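Side-chain contacts in predicted flavin-nucleotide-binding protein from COG3576 family structurally related to pyridoxine 5'-phosphate oxidase (Lactobacillus delbrueckii subsp. bulgaricus, PDB 2HTD), which probably binds a flavin nucleotide and may act as an oxidoreductase related to pyridoxamine 5'-phosphate oxidase, though its substrate is not established: residues Asn39-Ala44 with Gly58-Leu63; His67-Glu72 with Asp113-Lys118. All blocks are in the same frame, centred on the assembly; numbering follows the deposited sequence.

Interaction 1 (39-44 with 58-63) is the more central of the two; interaction 2 (67-72 with 113-118) lies further out, and their centres are about 14 Å apart. They meet where strands 61-64 and 67-72 run side by side: Thr61 N comes within 2.7 Å of Gln69 O, a probable hydrogen bond, and Met60 CE packs 3.5 Å from Tyr70 CD1. Ser59 OG, a probable hydrogen-bond partner of Leu71 N at 3.0 Å, also bonds the sulfate of interaction 1. Strand 67-72 thus packs Tyr70 against Met60 and carries Gln69 to helix 114-120. The sulfate probably came from the crystallisation liquor, so it marks an anion site without identifying a natural ligand.

Interaction 1 of 2, residues Asn39-Ala44 with Gly58-Leu63; sequences NLVYLA and GSMTVL. With SO4 (sulfate ion), chain I.
Gly58 CA meets the CD1 branch of Leu40 at 3.8 Å, at the more exposed end of the contact. The same glycine gives its backbone N-H to SO4 O3, with 2.9 Å between Gly58 N and O3. Ser59 then grips a second sulfate oxygen twice, its backbone N at 3.0 Å from SO4 O4 and its OG at 2.6 Å from that atom. A hydroxyl on a short side chain suits this corner: with chi1 at 60°, OG sits between the backbone N and the carbonyl carbon, turned to the anion that Lys73 also binds.

Met60, present as selenomethionine, carries the buried part. It crosses Val41 at about a right angle, its CB 4.1 Å from Val41 CB and its CG 4.1 Å from Val41 CG1. The unbranched, selenium-containing chain curls over the beta-branched valine, and its bends at chi2 and chi3 bring CE to 4.3 Å from Leu43 CD1. Without CG1 and CG2, as with an alanine at Val41, the CB and CG of Met60 would probably lose close neighbours and its bent chain would be freer to turn.

Phe36 of helix 30-38 also packs on Val41, and Leu90 and Leu133 pack on Met60. Leu40 meets Val95, and Tyr42 stacks on Tyr42, of the second subunit. The contact joins non-adjacent strands across the apolar interior, consistent with the family's split-barrel fold.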
ATOM      1  N   ASN B  39      -1.433  -1.766 -14.585  1.00 16.10           N
ATOM      2  CA  ASN B  39      -2.176  -1.094 -13.522  1.00 14.31           C
ATOM      3  C   ASN B  39      -1.291  -0.160 -12.723  1.00 14.29           C
ATOM      4  O   ASN B  39      -0.074  -0.285 -12.714  1.00 17.42           O
ATOM      5  CB  ASN B  39      -2.808  -2.140 -12.587  1.00 17.41           C
ATOM      6  CG  ASN B  39      -3.815  -2.977 -13.273  1.00 19.90           C
ATOM      7  OD1 ASN B  39      -4.964  -2.550 -13.458  1.00 21.47           O
ATOM      8  ND2 ASN B  39      -3.398  -4.186 -13.721  1.00 15.51           N
ATOM      9  N   LEU B  40      -1.918   0.818 -12.056  1.00 14.34           N
ATOM     10  CA  LEU B  40      -1.229   1.703 -11.181  1.00 15.17           C
ATOM     11  C   LEU B  40      -0.766   0.890  -9.983  1.00 13.27           C
ATOM     12  O   LEU B  40      -1.583   0.249  -9.297  1.00 17.01           O
ATOM     13  CB  LEU B  40      -2.172   2.829 -10.720  1.00 15.54           C
ATOM     14  CG  LEU B  40      -1.573   3.865  -9.774  1.00 16.66           C
ATOM     15  CD1 LEU B  40      -0.313   4.561 -10.329  1.00 16.21           C
ATOM     16  CD2 LEU B  40      -2.656   4.878  -9.414  1.00 15.17           C
ATOM     17  N   VAL B  41       0.539   0.885  -9.739  1.00 12.79           N
ATOM     18  CA  VAL B  41       1.148   0.125  -8.641  1.00 10.95           C
ATOM     19  C   VAL B  41       1.207   0.982  -7.382  1.00 12.81           C
ATOM     20  O   VAL B  41       1.507   2.174  -7.446  1.00 17.66           O
ATOM     21  CB  VAL B  41       2.542  -0.363  -9.080  1.00 16.25           C
ATOM     22  CG1 VAL B  41       3.314  -1.080  -7.961  1.00 14.85           C
ATOM     23  CG2 VAL B  41       2.307  -1.275 -10.281  1.00 14.76           C
ATOM     24  N   TYR B  42       0.954   0.340  -6.236  1.00 11.16           N
ATOM     25  CA  TYR B  42       1.110   0.984  -4.928  1.00 12.55           C
ATOM     26  C   TYR B  42       2.255   0.344  -4.202  1.00 14.10           C
ATOM     27  O   TYR B  42       2.473  -0.868  -4.312  1.00 13.96           O
ATOM     28  CB  TYR B  42      -0.170   0.902  -4.070  1.00 15.55           C
ATOM     29  CG  TYR B  42      -1.155   1.931  -4.463  1.00 13.29           C
ATOM     30  CD1 TYR B  42      -1.852   1.833  -5.677  1.00 14.96           C
ATOM     31  CD2 TYR B  42      -1.403   3.036  -3.675  1.00 12.93           C
ATOM     32  CE1 TYR B  42      -2.736   2.821  -6.064  1.00 14.14           C
ATOM     33  CE2 TYR B  42      -2.260   4.010  -4.059  1.00 13.42           C
ATOM     34  CZ  TYR B  42      -2.949   3.907  -5.248  1.00 15.29           C
ATOM     35  OH  TYR B  42      -3.808   4.952  -5.517  1.00 15.40           O
ATOM     36  N   LEU B  43       3.022   1.160  -3.507  1.00 12.53           N
ATOM     37  CA  LEU B  43       4.243   0.757  -2.835  1.00 13.12           C
ATOM     38  C   LEU B  43       4.175   1.109  -1.362  1.00 15.31           C
ATOM     39  O   LEU B  43       3.704   2.173  -1.000  1.00 16.29           O
ATOM     40  CB  LEU B  43       5.424   1.465  -3.500  1.00 18.06           C
ATOM     41  CG  LEU B  43       6.861   1.489  -3.047  1.00 22.94           C
ATOM     42  CD1 LEU B  43       7.689   1.930  -4.242  1.00 25.04           C
ATOM     43  CD2 LEU B  43       7.080   2.447  -1.891  1.00 21.26           C
ATOM     44  N   ALA B  44       4.718   0.227  -0.530  1.00 13.26           N
ATOM     45  CA  ALA B  44       4.715   0.392   0.911  1.00 13.08           C
ATOM     46  C   ALA B  44       6.116   0.209   1.432  1.00 11.83           C
ATOM     47  O   ALA B  44       6.865  -0.643   0.928  1.00 12.58           O
ATOM     48  CB  ALA B  44       3.767  -0.613   1.583  1.00 14.45           C
ATOM     49  N   GLY B  58       3.517   5.600 -10.291  1.00 14.37           N
ATOM     50  CA  GLY B  58       3.156   5.495 -11.699  1.00 13.91           C
ATOM     51  C   GLY B  58       4.248   4.992 -12.629  1.00 15.82           C
ATOM     52  O   GLY B  58       3.966   4.496 -13.724  1.00 16.51           O
ATOM     53  N   SER B  59       5.506   5.146 -12.220  1.00 14.45           N
ATOM     54  CA  SER B  59       6.646   4.820 -13.115  1.00 14.72           C
ATOM     55  C   SER B  59       7.159   3.392 -13.010  1.00 16.72           C
ATOM     56  O   SER B  59       8.217   3.083 -13.559  1.00 17.79           O
ATOM     57  CB  SER B  59       7.795   5.765 -12.845  1.00 14.55           C
ATOM     58  OG  SER B  59       8.198   5.637 -11.511  1.00 17.37           O
HETATM   59  N   MSE B  60       6.435   2.511 -12.320  1.00 16.75           N
HETATM   60  CA  MSE B  60       6.875   1.134 -12.149  1.00 18.74           C
HETATM   61  C   MSE B  60       6.953   0.408 -13.470  1.00 18.09           C
HETATM   62  O   MSE B  60       6.055   0.544 -14.305  1.00 21.32           O
HETATM   63  CB  MSE B  60       5.898   0.384 -11.228  1.00 17.93           C
HETATM   64  CG  MSE B  60       6.430  -0.921 -10.664  1.00 21.12           C
HETATM   65 SE   MSE B  60       7.854  -0.670  -9.479  0.70 17.03          SE
HETATM   66  CE  MSE B  60       7.131   0.585  -8.324  1.00 13.00           C
ATOM     67  N   THR B  61       8.044  -0.313 -13.684  1.00 14.48           N
ATOM     68  CA  THR B  61       8.183  -1.244 -14.781  1.00 15.91           C
ATOM     69  C   THR B  61       8.775  -2.568 -14.339  1.00 17.51           C
ATOM     70  O   THR B  61       9.307  -2.708 -13.234  1.00 18.28           O
ATOM     71  CB  THR B  61       9.038  -0.664 -15.915  1.00 20.13           C
ATOM     72  OG1 THR B  61      10.396  -0.573 -15.507  1.00 22.26           O
ATOM     73  CG2 THR B  61       8.561   0.719 -16.311  1.00 21.58           C
ATOM     74  N   VAL B  62       8.693  -3.544 -15.242  1.00 14.98           N
ATOM     75  CA  VAL B  62       9.147  -4.880 -14.976  1.00 14.81           C
ATOM     76  C   VAL B  62      10.381  -5.071 -15.820  1.00 15.49           C
ATOM     77  O   VAL B  62      10.330  -4.913 -17.050  1.00 16.85           O
ATOM     78  CB  VAL B  62       8.074  -5.927 -15.368  1.00 13.68           C
ATOM     79  CG1 VAL B  62       8.613  -7.321 -15.091  1.00 14.04           C
ATOM     80  CG2 VAL B  62       6.760  -5.656 -14.593  1.00 14.56           C
ATOM     81  N   LEU B  63      11.517  -5.382 -15.183  1.00 13.96           N
ATOM     82  CA  LEU B  63      12.742  -5.639 -15.927  1.00 14.55           C
ATOM     83  C   LEU B  63      12.818  -7.094 -16.379  1.00 13.96           C
ATOM     84  O   LEU B  63      13.254  -7.402 -17.464  1.00 16.29           O
ATOM     85  CB  LEU B  63      13.978  -5.304 -15.093  1.00 14.38           C
ATOM     86  CG  LEU B  63      14.046  -3.853 -14.621  1.00 13.93           C
ATOM     87  CD1 LEU B  63      15.323  -3.678 -13.805  1.00 13.97           C
ATOM     88  CD2 LEU B  63      14.029  -2.951 -15.808  1.00 15.46           C
TER
HETATM   89  S   SO4 I 123       5.736   8.414 -10.182  1.00 30.52           S
HETATM   90  O1  SO4 I 123       5.583   8.941 -11.550  1.00 33.80           O
HETATM   91  O2  SO4 I 123       6.364   9.434  -9.305  1.00 32.54           O
HETATM   92  O3  SO4 I 123       4.393   8.284  -9.556  1.00 28.42           O
HETATM   93  O4  SO4 I 123       6.486   7.149 -10.191  1.00 35.59           O

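Interaction 2 of 2, residues His67-Glu72 with Asp113-Lys118; sequences HLQYLE and DDYAKK
Gln69 and Tyr115 approach from opposite directions, and they alone join strand 67-72 to the first turn of helix 114-120 in this contact. On the strand, Leu68 precedes Gln69 and packs instead on Val62 and Met60. Gln69 itself points toward the helix with CG anti to the backbone N (chi1 -180°) and its chain extended beyond, which carries the amide well out from the sheet. There NE2 stands 3.0 Å from Tyr115 OH and 3.8 Å from Tyr115 CZ, approaching the ring obliquely, with the amide and ring planes 61° apart. Glutamine is long enough to bring NE2 to Asn132 OD1 while staying uncharged in a buried place.

Tyr70, the next residue, packs on Val131 and Leu133 of strand 129-139, with Glu72 OE1 in plane at the edge of its ring.

On the helix side, Asp113 caps the helix that presents Tyr115: its OD1 accepts from Ala116 N at 2.8 Å, nearly straight at 167°. Asp113 OD2 is bonded to His110, whose ring also meets that of Tyr115.

Asn132 of the adjoining strand 129-139 ties the sheet to the N-terminal turn of the helix, its OD1 accepting from Gln69 NE2 and its ND2 hydrogen-bonded to Tyr115 OH. The chemistry is therefore that of neutral polar groups gathered round one asparagine, which satisfies both a partly buried phenol and a buried amide with no salt bridge between strand and helix.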
ATOM      1  N   HIS B  67      12.632  -8.862 -11.122  1.00 14.11           N
ATOM      2  CA  HIS B  67      13.096  -7.479 -10.925  1.00 14.90           C
ATOM      3  C   HIS B  67      12.187  -6.424 -11.503  1.00 15.30           C
ATOM      4  O   HIS B  67      11.776  -6.492 -12.649  1.00 12.77           O
ATOM      5  CB  HIS B  67      14.491  -7.278 -11.527  1.00 13.65           C
ATOM      6  CG  HIS B  67      15.523  -8.176 -10.942  1.00 17.43           C
ATOM      7  ND1 HIS B  67      15.716  -9.453 -11.400  1.00 17.89           N
ATOM      8  CD2 HIS B  67      16.354  -8.020  -9.887  1.00 18.42           C
ATOM      9  CE1 HIS B  67      16.670 -10.033 -10.694  1.00 22.06           C
ATOM     10  NE2 HIS B  67      17.062  -9.189  -9.758  1.00 16.70           N
ATOM     11  N   LEU B  68      11.906  -5.401 -10.695  1.00 11.73           N
ATOM     12  CA  LEU B  68      11.140  -4.257 -11.089  1.00 14.43           C
ATOM     13  C   LEU B  68      11.987  -3.014 -10.989  1.00 10.84           C
ATOM     14  O   LEU B  68      13.071  -3.048 -10.434  1.00 12.55           O
ATOM     15  CB  LEU B  68       9.916  -4.087 -10.186  1.00 14.71           C
ATOM     16  CG  LEU B  68       9.045  -5.354 -10.056  1.00 16.01           C
ATOM     17  CD1 LEU B  68       8.118  -5.230  -8.854  1.00 23.15           C
ATOM     18  CD2 LEU B  68       8.270  -5.593 -11.306  1.00 23.79           C
ATOM     19  N   GLN B  69      11.480  -1.918 -11.530  1.00 12.89           N
ATOM     20  CA  GLN B  69      12.188  -0.654 -11.497  1.00 12.74           C
ATOM     21  C   GLN B  69      11.222   0.510 -11.515  1.00 14.12           C
ATOM     22  O   GLN B  69      10.203   0.449 -12.207  1.00 12.58           O
ATOM     23  CB  GLN B  69      13.131  -0.586 -12.710  1.00 11.59           C
ATOM     24  CG  GLN B  69      13.950   0.693 -12.794  1.00 13.80           C
ATOM     25  CD  GLN B  69      14.825   0.704 -14.006  1.00 13.55           C
ATOM     26  OE1 GLN B  69      14.392   1.065 -15.101  1.00 14.63           O
ATOM     27  NE2 GLN B  69      16.081   0.310 -13.830  1.00 12.87           N
ATOM     28  N   TYR B  70      11.526   1.594 -10.801  1.00 11.15           N
ATOM     29  CA  TYR B  70      10.754   2.805 -10.905  1.00 12.96           C
ATOM     30  C   TYR B  70      11.634   4.029 -10.726  1.00 13.94           C
ATOM     31  O   TYR B  70      12.793   3.910 -10.321  1.00 13.68           O
ATOM     32  CB  TYR B  70       9.606   2.815  -9.897  1.00 14.64           C
ATOM     33  CG  TYR B  70      10.000   2.987  -8.436  1.00 15.27           C
ATOM     34  CD1 TYR B  70      10.323   1.893  -7.677  1.00 19.68           C
ATOM     35  CD2 TYR B  70       9.986   4.230  -7.833  1.00 16.92           C
ATOM     36  CE1 TYR B  70      10.663   2.025  -6.361  1.00 18.29           C
ATOM     37  CE2 TYR B  70      10.340   4.388  -6.501  1.00 17.78           C
ATOM     38  CZ  TYR B  70      10.667   3.284  -5.774  1.00 20.00           C
ATOM     39  OH  TYR B  70      10.997   3.360  -4.435  1.00 25.15           O
ATOM     40  N   LEU B  71      11.087   5.197 -11.057  1.00 13.41           N
ATOM     41  CA  LEU B  71      11.775   6.446 -10.878  1.00 14.33           C
ATOM     42  C   LEU B  71      11.330   7.087  -9.594  1.00 17.07           C
ATOM     43  O   LEU B  71      10.137   7.173  -9.301  1.00 18.08           O
ATOM     44  CB  LEU B  71      11.487   7.387 -12.049  1.00 13.68           C
ATOM     45  CG  LEU B  71      11.764   6.796 -13.425  1.00 13.62           C
ATOM     46  CD1 LEU B  71      11.457   7.807 -14.551  1.00 14.15           C
ATOM     47  CD2 LEU B  71      13.202   6.244 -13.566  1.00 17.82           C
ATOM     48  N   GLU B  72      12.308   7.542  -8.812  1.00 16.31           N
ATOM     49  CA  GLU B  72      12.022   8.289  -7.618  1.00 16.56           C
ATOM     50  C   GLU B  72      12.233   9.760  -7.926  1.00 16.43           C
ATOM     51  O   GLU B  72      13.370  10.235  -8.036  1.00 15.09           O
ATOM     52  CB  GLU B  72      12.903   7.826  -6.465  1.00 16.16           C
ATOM     53  CG  GLU B  72      12.619   8.546  -5.159  1.00 20.21           C
ATOM     54  CD  GLU B  72      11.161   8.426  -4.716  1.00 23.40           C
ATOM     55  OE1 GLU B  72      10.660   7.279  -4.630  1.00 24.28           O
ATOM     56  OE2 GLU B  72      10.508   9.463  -4.457  1.00 26.79           O
ATOM     57  N   ASP B 113      24.953   7.287 -10.872  1.00 12.36           N
ATOM     58  CA  ASP B 113      25.996   6.441 -11.420  1.00 10.17           C
ATOM     59  C   ASP B 113      25.731   6.248 -12.903  1.00  8.49           C
ATOM     60  O   ASP B 113      24.770   6.761 -13.444  1.00  7.37           O
ATOM     61  CB  ASP B 113      26.088   5.110 -10.652  1.00  9.78           C
ATOM     62  CG  ASP B 113      24.767   4.356 -10.588  1.00 14.62           C
ATOM     63  OD1 ASP B 113      23.864   4.626 -11.402  1.00 12.51           O
ATOM     64  OD2 ASP B 113      24.624   3.474  -9.711  1.00 12.25           O
ATOM     65  N   ASP B 114      26.601   5.541 -13.601  1.00  8.64           N
ATOM     66  CA  ASP B 114      26.432   5.401 -15.026  1.00  8.00           C
ATOM     67  C   ASP B 114      25.175   4.595 -15.360  1.00  7.42           C
ATOM     68  O   ASP B 114      24.558   4.804 -16.398  1.00  8.61           O
ATOM     69  CB  ASP B 114      27.686   4.780 -15.667  1.00 11.25           C
ATOM     70  CG  ASP B 114      28.888   5.712 -15.628  1.00 14.43           C
ATOM     71  OD1 ASP B 114      28.736   6.937 -15.362  1.00 18.11           O
ATOM     72  OD2 ASP B 114      30.003   5.223 -15.889  1.00 21.56           O
ATOM     73  N   TYR B 115      24.781   3.670 -14.503  1.00  8.10           N
ATOM     74  CA  TYR B 115      23.534   2.932 -14.754  1.00 10.34           C
ATOM     75  C   TYR B 115      22.338   3.850 -14.732  1.00  8.13           C
ATOM     76  O   TYR B 115      21.486   3.809 -15.646  1.00 11.33           O
ATOM     77  CB  TYR B 115      23.350   1.832 -13.725  1.00  9.58           C
ATOM     78  CG  TYR B 115      22.092   1.044 -13.925  1.00  9.47           C
ATOM     79  CD1 TYR B 115      21.949   0.168 -14.998  1.00 13.80           C
ATOM     80  CD2 TYR B 115      21.049   1.130 -13.019  1.00 12.31           C
ATOM     81  CE1 TYR B 115      20.765  -0.576 -15.170  1.00 13.17           C
ATOM     82  CE2 TYR B 115      19.895   0.409 -13.191  1.00  8.95           C
ATOM     83  CZ  TYR B 115      19.756  -0.453 -14.246  1.00 16.21           C
ATOM     84  OH  TYR B 115      18.596  -1.184 -14.357  1.00 14.25           O
ATOM     85  N   ALA B 116      22.258   4.690 -13.701  1.00  7.56           N
ATOM     86  CA  ALA B 116      21.202   5.682 -13.609  1.00 10.12           C
ATOM     87  C   ALA B 116      21.186   6.581 -14.857  1.00  9.41           C
ATOM     88  O   ALA B 116      20.127   6.856 -15.443  1.00  8.77           O
ATOM     89  CB  ALA B 116      21.406   6.540 -12.385  1.00  9.99           C
ATOM     90  N   LYS B 117      22.354   7.064 -15.254  1.00 12.47           N
ATOM     91  CA  LYS B 117      22.422   7.917 -16.403  1.00 13.09           C
ATOM     92  C   LYS B 117      21.890   7.246 -17.668  1.00 14.74           C
ATOM     93  O   LYS B 117      21.236   7.904 -18.491  1.00 14.60           O
ATOM     94  CB  LYS B 117      23.864   8.384 -16.617  1.00 13.61           C
ATOM     95  CG  LYS B 117      24.350   9.339 -15.529  1.00 16.33           C
ATOM     96  CD  LYS B 117      25.746   9.815 -15.863  1.00 15.33           C
ATOM     97  CE  LYS B 117      26.468  10.384 -14.682  1.00 26.73           C
ATOM     98  NZ  LYS B 117      27.939  10.211 -14.909  1.00 34.67           N
ATOM     99  N   LYS B 118      22.211   5.961 -17.846  1.00 13.39           N
ATOM    100  CA  LYS B 118      21.767   5.191 -19.005  1.00 14.70           C
ATOM    101  C   LYS B 118      20.250   5.035 -18.999  1.00 14.73           C
ATOM    102  O   LYS B 118      19.579   5.287 -20.003  1.00 16.79           O
ATOM    103  CB  LYS B 118      22.436   3.820 -18.978  1.00 18.64           C
ATOM    104  CG  LYS B 118      22.173   2.945 -20.184  1.00 25.29           C
ATOM    105  CD  LYS B 118      23.280   1.882 -20.341  1.00 32.49           C
TER